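Local coordinates for NikO protein (Streptomyces tendae, PDB 4FQD) that catalyses an enolpyruvyl transfer essential in nikkomycin biosynthesis, probably taking the enolpyruvyl group from phosphoenolpyruvate as its MurA relatives do, at residues N22-V28 with L445-D451; R169-C173 with M202-H207; D176-Y180 with Y192-V196. The protein carries 4 engineered substitutions. One frame throughout, in Å; residues are numbered along the deposited sequence.

Interaction 1. Residues N22-V28 with L445-D451; sequences NRLSGAV and LVKLGAD
L24 and L448 carry the compact half of this contact. Their CB atoms lie 3.9 Å apart, and from there the two branches of L24 diverge: CD1 reaches L445 CD2 at 3.9 Å, while CD2 lies 3.7 Å from A450 CB. L448 holds CG anti to its carbonyl carbon (chi1 -62°), which carries the branches toward V28, whose CG1 is 3.7 Å from L448 CD1, the side chains crossing at about a right angle. One bond fixes the backbones: S25 N donates to L448 O over 2.9 Å, nearly straight at 161° and directed at a lone pair in the carbonyl plane. The acceptor lies where the chain leaves helix 441-447 through a Schellman motif: G449 takes a positive phi, A450 N returns to L445 O and G449 N to V446 O. L448 N reaches L445 O from the opposite face. This joins the approach to strand 27-29 to the turn before strand 451-456, two strands of different sheets, with W271 of helix 265-278 touching V28, L445 and L448. The N22 end is looser and exposed: a water accepts from N22 ND2 at 3.0 Å and from D451 N at 3.1 Å, while the D451 carboxylate turns to R453.

Interaction 2. Residues R169-C173 with M202-H207; sequences RLTPC and MGAVTH
The backbones of 169-173 and 202-207 come nearest at L170 and T206, whose CA atoms are 5.5 Å apart, and a water bridges them, donating to L170 O at 2.8 Å and accepting from H207 N at 2.7 Å. Otherwise the contact rests on side chains. In L170 a chi1 of -60° tucks CG beside the backbone N, and the two branches go to different neighbours: CD2 meets M202 CE at 3.8 Å, and CD1 lies 3.6 Å from V205 O. M202 is bent at both chi2 and chi3, which curls its methyl back to the leucine, and the two side chains cross at about a right angle. T206 OG1 donates to M202 O in the last turn of the helix, though the modelled length is doubtful, and also packs on L170 CB. Its CG2 stands 3.5 Å from P172 N, against the T171-P172 peptide. At the edge, P172 CD approaches H207 O to 3.3 Å; the imidazole, through NE2, hydrogen-bonds E251 outside the contact. F151 touches M202 and T206, and helix 112-118 contributes S117 and P113. The contact joins the lead-in to strand 174-176 with the link from helix 192-204 to the parallel neighbour, strand 209-213, in a beta-alpha-beta crossover.

Interaction 3. Residues D176-Y180 with Y192-V196; sequences DMLDY and YSGAV. With SO4 (sulfate ion), chain C.
The A195 methyl group sits over one face of the Y180 ring: its CB is 4.0 Å from the ring centroid and 28° off the ring normal, the geometry of a CH-pi contact. It is displaced toward the base of the ring, since A195 CB is closest to Y180 CG, at 3.5 Å. Y180 O and Y192 N are 3.0 Å apart, but the angle is too poor for a hydrogen bond. The second tyrosine is used differently. Its chi1 of -167° turns the Y192 ring away from the backbone N and back toward the other segment, where it presents an edge, so that CE1 meets M177 CB at 3.7 Å near the plane of the ring. M177 also lays its CG 3.7 Å from V196 CG2, the two side chains crossing at a slant.

In the beta/alpha inverse barrel of this MurA-like enzyme, these residues join the short 3-10 segment 177-179, which follows the edge strand 174-176, to the first turn of helix 192-204, the helix of a beta-alpha-beta crossover to the parallel strand 209-213. An Asx turn starts the 3-10 segment: L178 N donates to D176 OD1 over 3.3 Å, arriving from above the carboxylate plane, and H214 ND1 bonds to the same oxygen.

Each tyrosine hydroxyl has a partner elsewhere, Y180 with D146 and Y192 with H214 O and R337. On the far side of the helix turn, S193 OG donates to sulfate O1 at 2.8 Å, and K197 NZ also hydrogen-bonds this ion, which is probably from the crystallisation liquor.

In the fold
Interactions 2 and 3 belong to one beta-alpha-beta crossover and share helix 192-204, one at its C-terminal end and the other at its first turn, with centres about 17 Å apart. Interaction 1 lies on the opposite side of the chain's centre, about 50 Å from interaction 2 and 41 Å from interaction 3 between centres, and joins segments over 400 residues apart in sequence. Interaction 3 is the buried one, and it relies on aromatic and apolar packing. Interactions 1 and 2 are only partly buried, and each has a bridging water. A direct backbone hydrogen bond between segments is present in interaction 1 alone, where a helix terminus offers its carbonyl.

Interaction 1. Residues N22-V28 with L445-D451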
# COMPACT_ATOMS: atom_id res chain seq x y z
N ASN A 22 15.03 -13.92 27.87
CA ASN A 22 14.12 -14.56 28.81
C ASN A 22 12.69 -14.60 28.28
O ASN A 22 12.21 -13.63 27.69
CB ASN A 22 14.16 -13.85 30.17
CG ASN A 22 15.55 -13.84 30.78
OD1 ASN A 22 16.01 -14.85 31.31
ND2 ASN A 22 16.22 -12.70 30.71
N ARG A 23 12.02 -15.73 28.49
CA ARG A 23 10.65 -15.89 28.04
C ARG A 23 9.66 -15.27 29.01
O ARG A 23 9.75 -15.46 30.22
CB ARG A 23 10.33 -17.38 27.83
CG ARG A 23 10.92 -17.95 26.55
CD ARG A 23 10.19 -17.40 25.34
NE ARG A 23 10.98 -17.51 24.12
CZ ARG A 23 10.54 -17.17 22.91
NH1 ARG A 23 9.30 -16.72 22.76
NH2 ARG A 23 11.33 -17.30 21.85
N LEU A 24 8.70 -14.52 28.47
CA LEU A 24 7.69 -13.86 29.29
C LEU A 24 6.48 -14.76 29.49
O LEU A 24 6.15 -15.57 28.63
CB LEU A 24 7.25 -12.54 28.64
CG LEU A 24 8.36 -11.55 28.28
CD1 LEU A 24 7.77 -10.27 27.72
CD2 LEU A 24 9.23 -11.26 29.50
N SER A 25 5.83 -14.62 30.64
CA SER A 25 4.63 -15.39 30.94
C SER A 25 3.78 -14.69 31.98
O SER A 25 4.28 -13.92 32.81
CB SER A 25 4.99 -16.80 31.42
OG SER A 25 5.72 -16.75 32.64
N GLY A 26 2.47 -14.95 31.95
CA GLY A 26 1.55 -14.34 32.88
C GLY A 26 0.37 -13.68 32.18
O GLY A 26 0.04 -14.03 31.05
N ALA A 27 -0.25 -12.73 32.86
CA ALA A 27 -1.38 -12.00 32.30
C ALA A 27 -1.15 -10.50 32.37
O ALA A 27 -0.49 -10.00 33.28
CB ALA A 27 -2.67 -12.38 33.03
N VAL A 28 -1.70 -9.78 31.39
CA VAL A 28 -1.60 -8.33 31.36
C VAL A 28 -2.99 -7.70 31.25
O VAL A 28 -3.86 -8.20 30.55
CB VAL A 28 -0.73 -7.84 30.19
CG1 VAL A 28 0.74 -8.17 30.44
CG2 VAL A 28 -1.19 -8.44 28.88
N LEU A 445 6.27 -5.32 31.90
CA LEU A 445 7.10 -6.32 31.23
C LEU A 445 7.92 -7.12 32.24
O LEU A 445 7.98 -8.34 32.17
CB LEU A 445 8.03 -5.65 30.21
CG LEU A 445 7.38 -5.25 28.88
CD1 LEU A 445 8.34 -4.42 28.05
CD2 LEU A 445 6.92 -6.48 28.12
N VAL A 446 8.56 -6.41 33.18
CA VAL A 446 9.33 -7.04 34.24
C VAL A 446 8.46 -8.02 35.03
O VAL A 446 8.92 -9.09 35.45
CB VAL A 446 9.92 -5.98 35.20
CG1 VAL A 446 10.43 -6.62 36.49
CG2 VAL A 446 11.03 -5.20 34.51
N LYS A 447 7.19 -7.66 35.20
CA LYS A 447 6.23 -8.50 35.90
C LYS A 447 6.03 -9.83 35.18
O LYS A 447 5.69 -10.84 35.79
CB LYS A 447 4.90 -7.76 36.01
CG LYS A 447 3.96 -8.30 37.08
CD LYS A 447 2.65 -7.54 37.08
CE LYS A 447 2.87 -6.04 37.29
NZ LYS A 447 1.60 -5.28 37.20
N LEU A 448 6.26 -9.83 33.87
CA LEU A 448 6.11 -11.04 33.06
C LEU A 448 7.39 -11.86 33.02
O LEU A 448 7.41 -12.97 32.47
CB LEU A 448 5.68 -10.68 31.63
CG LEU A 448 4.33 -9.97 31.47
CD1 LEU A 448 4.10 -9.62 30.01
CD2 LEU A 448 3.21 -10.84 32.01
N GLY A 449 8.47 -11.33 33.59
CA GLY A 449 9.73 -12.04 33.67
C GLY A 449 10.87 -11.34 32.97
O GLY A 449 11.99 -11.84 32.93
N ALA A 450 10.59 -10.16 32.41
CA ALA A 450 11.61 -9.40 31.70
C ALA A 450 12.66 -8.84 32.65
O ALA A 450 12.34 -8.45 33.78
CB ALA A 450 10.96 -8.27 30.90
N ASP A 451 13.90 -8.81 32.20
CA ASP A 451 14.99 -8.27 33.00
C ASP A 451 15.35 -6.87 32.53
O ASP A 451 16.27 -6.68 31.73
CB ASP A 451 16.22 -9.19 32.93
CG ASP A 451 17.29 -8.80 33.93
OD1 ASP A 451 17.00 -8.01 34.85
OD2 ASP A 451 18.44 -9.28 33.79
O HOH W 1 14.70 -10.37 29.61

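Interaction 2. Residues R169-C173 with M202-H207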
# COMPACT_ATOMS: atom_id res chain seq x y z
N ARG A 169 -20.04 35.37 17.99
CA ARG A 169 -21.11 34.41 17.78
C ARG A 169 -20.65 33.28 16.87
O ARG A 169 -19.95 33.51 15.88
CB ARG A 169 -22.35 35.09 17.21
CG ARG A 169 -22.14 35.71 15.84
CD ARG A 169 -23.46 36.05 15.16
NE ARG A 169 -23.26 36.50 13.79
CZ ARG A 169 -23.97 36.08 12.75
NH1 ARG A 169 -24.95 35.20 12.93
NH2 ARG A 169 -23.72 36.55 11.54
N LEU A 170 -21.04 32.06 17.20
CA LEU A 170 -20.70 30.90 16.40
C LEU A 170 -21.84 30.58 15.43
O LEU A 170 -23.01 30.66 15.79
CB LEU A 170 -20.40 29.69 17.29
CG LEU A 170 -19.23 29.87 18.26
CD1 LEU A 170 -19.09 28.64 19.15
CD2 LEU A 170 -17.94 30.14 17.51
N THR A 171 -21.48 30.22 14.20
CA THR A 171 -22.48 29.88 13.19
C THR A 171 -22.24 28.48 12.63
O THR A 171 -21.10 28.07 12.46
CB THR A 171 -22.45 30.90 12.03
OG1 THR A 171 -21.13 30.96 11.48
CG2 THR A 171 -22.85 32.28 12.53
N PRO A 172 -23.33 27.75 12.36
CA PRO A 172 -23.23 26.39 11.81
C PRO A 172 -22.66 26.42 10.40
O PRO A 172 -22.61 27.47 9.76
CB PRO A 172 -24.69 25.92 11.78
CG PRO A 172 -25.49 27.18 11.70
CD PRO A 172 -24.73 28.17 12.54
N CYS A 173 -22.20 25.26 9.93
CA CYS A 173 -21.55 25.16 8.62
C CYS A 173 -21.66 23.75 8.04
O CYS A 173 -21.94 22.79 8.77
CB CYS A 173 -20.08 25.59 8.73
SG CYS A 173 -19.21 25.71 7.16
N MET A 202 -17.23 21.88 17.86
CA MET A 202 -17.73 23.19 17.46
C MET A 202 -19.21 23.12 17.09
O MET A 202 -19.97 24.05 17.35
CB MET A 202 -16.93 23.74 16.28
CG MET A 202 -15.50 24.13 16.63
SD MET A 202 -15.41 25.40 17.91
CE MET A 202 -16.25 26.76 17.10
N GLY A 203 -19.61 22.01 16.47
CA GLY A 203 -20.99 21.82 16.06
C GLY A 203 -21.94 21.71 17.24
O GLY A 203 -23.10 22.13 17.14
N ALA A 204 -21.46 21.16 18.34
CA ALA A 204 -22.29 20.95 19.53
C ALA A 204 -22.46 22.23 20.35
O ALA A 204 -23.47 22.42 21.02
CB ALA A 204 -21.72 19.84 20.39
N VAL A 205 -21.46 23.11 20.29
CA VAL A 205 -21.50 24.36 21.05
C VAL A 205 -21.98 25.52 20.18
O VAL A 205 -21.82 26.69 20.55
CB VAL A 205 -20.12 24.70 21.64
CG1 VAL A 205 -19.71 23.65 22.67
CG2 VAL A 205 -19.08 24.83 20.54
N THR A 206 -22.57 25.20 19.04
CA THR A 206 -23.06 26.21 18.11
C THR A 206 -24.57 26.07 17.91
O THR A 206 -25.09 24.97 17.80
CB THR A 206 -22.36 26.09 16.74
OG1 THR A 206 -20.95 26.29 16.91
CG2 THR A 206 -22.90 27.11 15.76
N HIS A 207 -25.27 27.20 17.87
CA HIS A 207 -26.69 27.21 17.56
C HIS A 207 -26.91 27.04 16.06
O HIS A 207 -26.56 27.92 15.28
CB HIS A 207 -27.33 28.52 18.03
CG HIS A 207 -27.28 28.72 19.51
ND1 HIS A 207 -27.57 29.93 20.11
CD2 HIS A 207 -26.99 27.87 20.52
CE1 HIS A 207 -27.45 29.81 21.42
NE2 HIS A 207 -27.09 28.56 21.69
O HOH W 2 -24.10 29.65 18.20

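Interaction 3. Residues D176-Y180 with Y192-V196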
# COMPACT_ATOMS: atom_id res chain seq x y z
N ASP A 176 -16.98 19.27 4.25
CA ASP A 176 -16.50 17.97 3.80
C ASP A 176 -15.13 17.74 4.43
O ASP A 176 -14.19 18.49 4.16
CB ASP A 176 -16.38 17.95 2.27
CG ASP A 176 -16.27 16.54 1.72
OD1 ASP A 176 -15.84 15.63 2.46
OD2 ASP A 176 -16.62 16.34 0.54
N MET A 177 -15.03 16.72 5.27
CA MET A 177 -13.80 16.46 6.02
C MET A 177 -12.62 16.05 5.14
O MET A 177 -11.48 16.01 5.60
CB MET A 177 -14.04 15.42 7.11
CG MET A 177 -14.92 15.92 8.23
SD MET A 177 -14.19 17.38 8.99
CE MET A 177 -15.63 18.43 9.16
N LEU A 178 -12.90 15.74 3.88
CA LEU A 178 -11.84 15.40 2.93
C LEU A 178 -11.00 16.63 2.60
O LEU A 178 -9.92 16.51 2.01
CB LEU A 178 -12.43 14.79 1.66
CG LEU A 178 -13.17 13.47 1.85
CD1 LEU A 178 -13.57 12.87 0.51
CD2 LEU A 178 -12.34 12.49 2.65
N ASP A 179 -11.49 17.80 3.00
CA ASP A 179 -10.74 19.04 2.87
C ASP A 179 -9.50 19.01 3.76
O ASP A 179 -8.56 19.78 3.55
CB ASP A 179 -11.63 20.22 3.28
CG ASP A 179 -12.63 20.59 2.20
OD1 ASP A 179 -12.84 19.78 1.27
OD2 ASP A 179 -13.22 21.69 2.30
N TYR A 180 -9.50 18.12 4.74
CA TYR A 180 -8.40 18.03 5.69
C TYR A 180 -7.66 16.69 5.59
O TYR A 180 -7.13 16.19 6.58
CB TYR A 180 -8.92 18.26 7.11
CG TYR A 180 -9.68 19.56 7.25
CD1 TYR A 180 -9.01 20.75 7.49
CD2 TYR A 180 -11.06 19.59 7.14
CE1 TYR A 180 -9.69 21.94 7.62
CE2 TYR A 180 -11.76 20.78 7.27
CZ TYR A 180 -11.07 21.95 7.50
OH TYR A 180 -11.76 23.13 7.63
N TYR A 192 -6.65 14.98 9.30
CA TYR A 192 -7.97 14.39 9.17
C TYR A 192 -8.67 14.23 10.52
O TYR A 192 -9.71 14.84 10.76
CB TYR A 192 -7.87 13.04 8.46
CG TYR A 192 -9.19 12.45 7.99
CD1 TYR A 192 -10.36 13.20 8.01
CD2 TYR A 192 -9.26 11.15 7.53
CE1 TYR A 192 -11.56 12.67 7.58
CE2 TYR A 192 -10.45 10.60 7.10
CZ TYR A 192 -11.60 11.36 7.13
OH TYR A 192 -12.79 10.81 6.71
N SER A 193 -8.10 13.42 11.39
CA SER A 193 -8.73 13.08 12.66
C SER A 193 -8.96 14.30 13.56
O SER A 193 -10.01 14.42 14.19
CB SER A 193 -7.92 12.02 13.41
OG SER A 193 -6.67 12.52 13.81
N GLY A 194 -7.98 15.19 13.61
CA GLY A 194 -8.07 16.38 14.44
C GLY A 194 -9.15 17.34 13.99
O GLY A 194 -9.84 17.95 14.81
N ALA A 195 -9.31 17.47 12.68
CA ALA A 195 -10.31 18.37 12.11
C ALA A 195 -11.73 17.88 12.41
O ALA A 195 -12.63 18.68 12.65
CB ALA A 195 -10.11 18.51 10.61
N VAL A 196 -11.91 16.56 12.40
CA VAL A 196 -13.21 15.96 12.67
C VAL A 196 -13.61 16.17 14.13
O VAL A 196 -14.75 16.53 14.43
CB VAL A 196 -13.22 14.46 12.35
CG1 VAL A 196 -14.55 13.83 12.74
CG2 VAL A 196 -12.94 14.23 10.87
S SO4 C . -4.91 13.46 16.51
O1 SO4 C . -6.33 13.75 16.33
O2 SO4 C . -4.53 13.72 17.90
O3 SO4 C . -4.65 12.06 16.19
O4 SO4 C . -4.12 14.31 15.62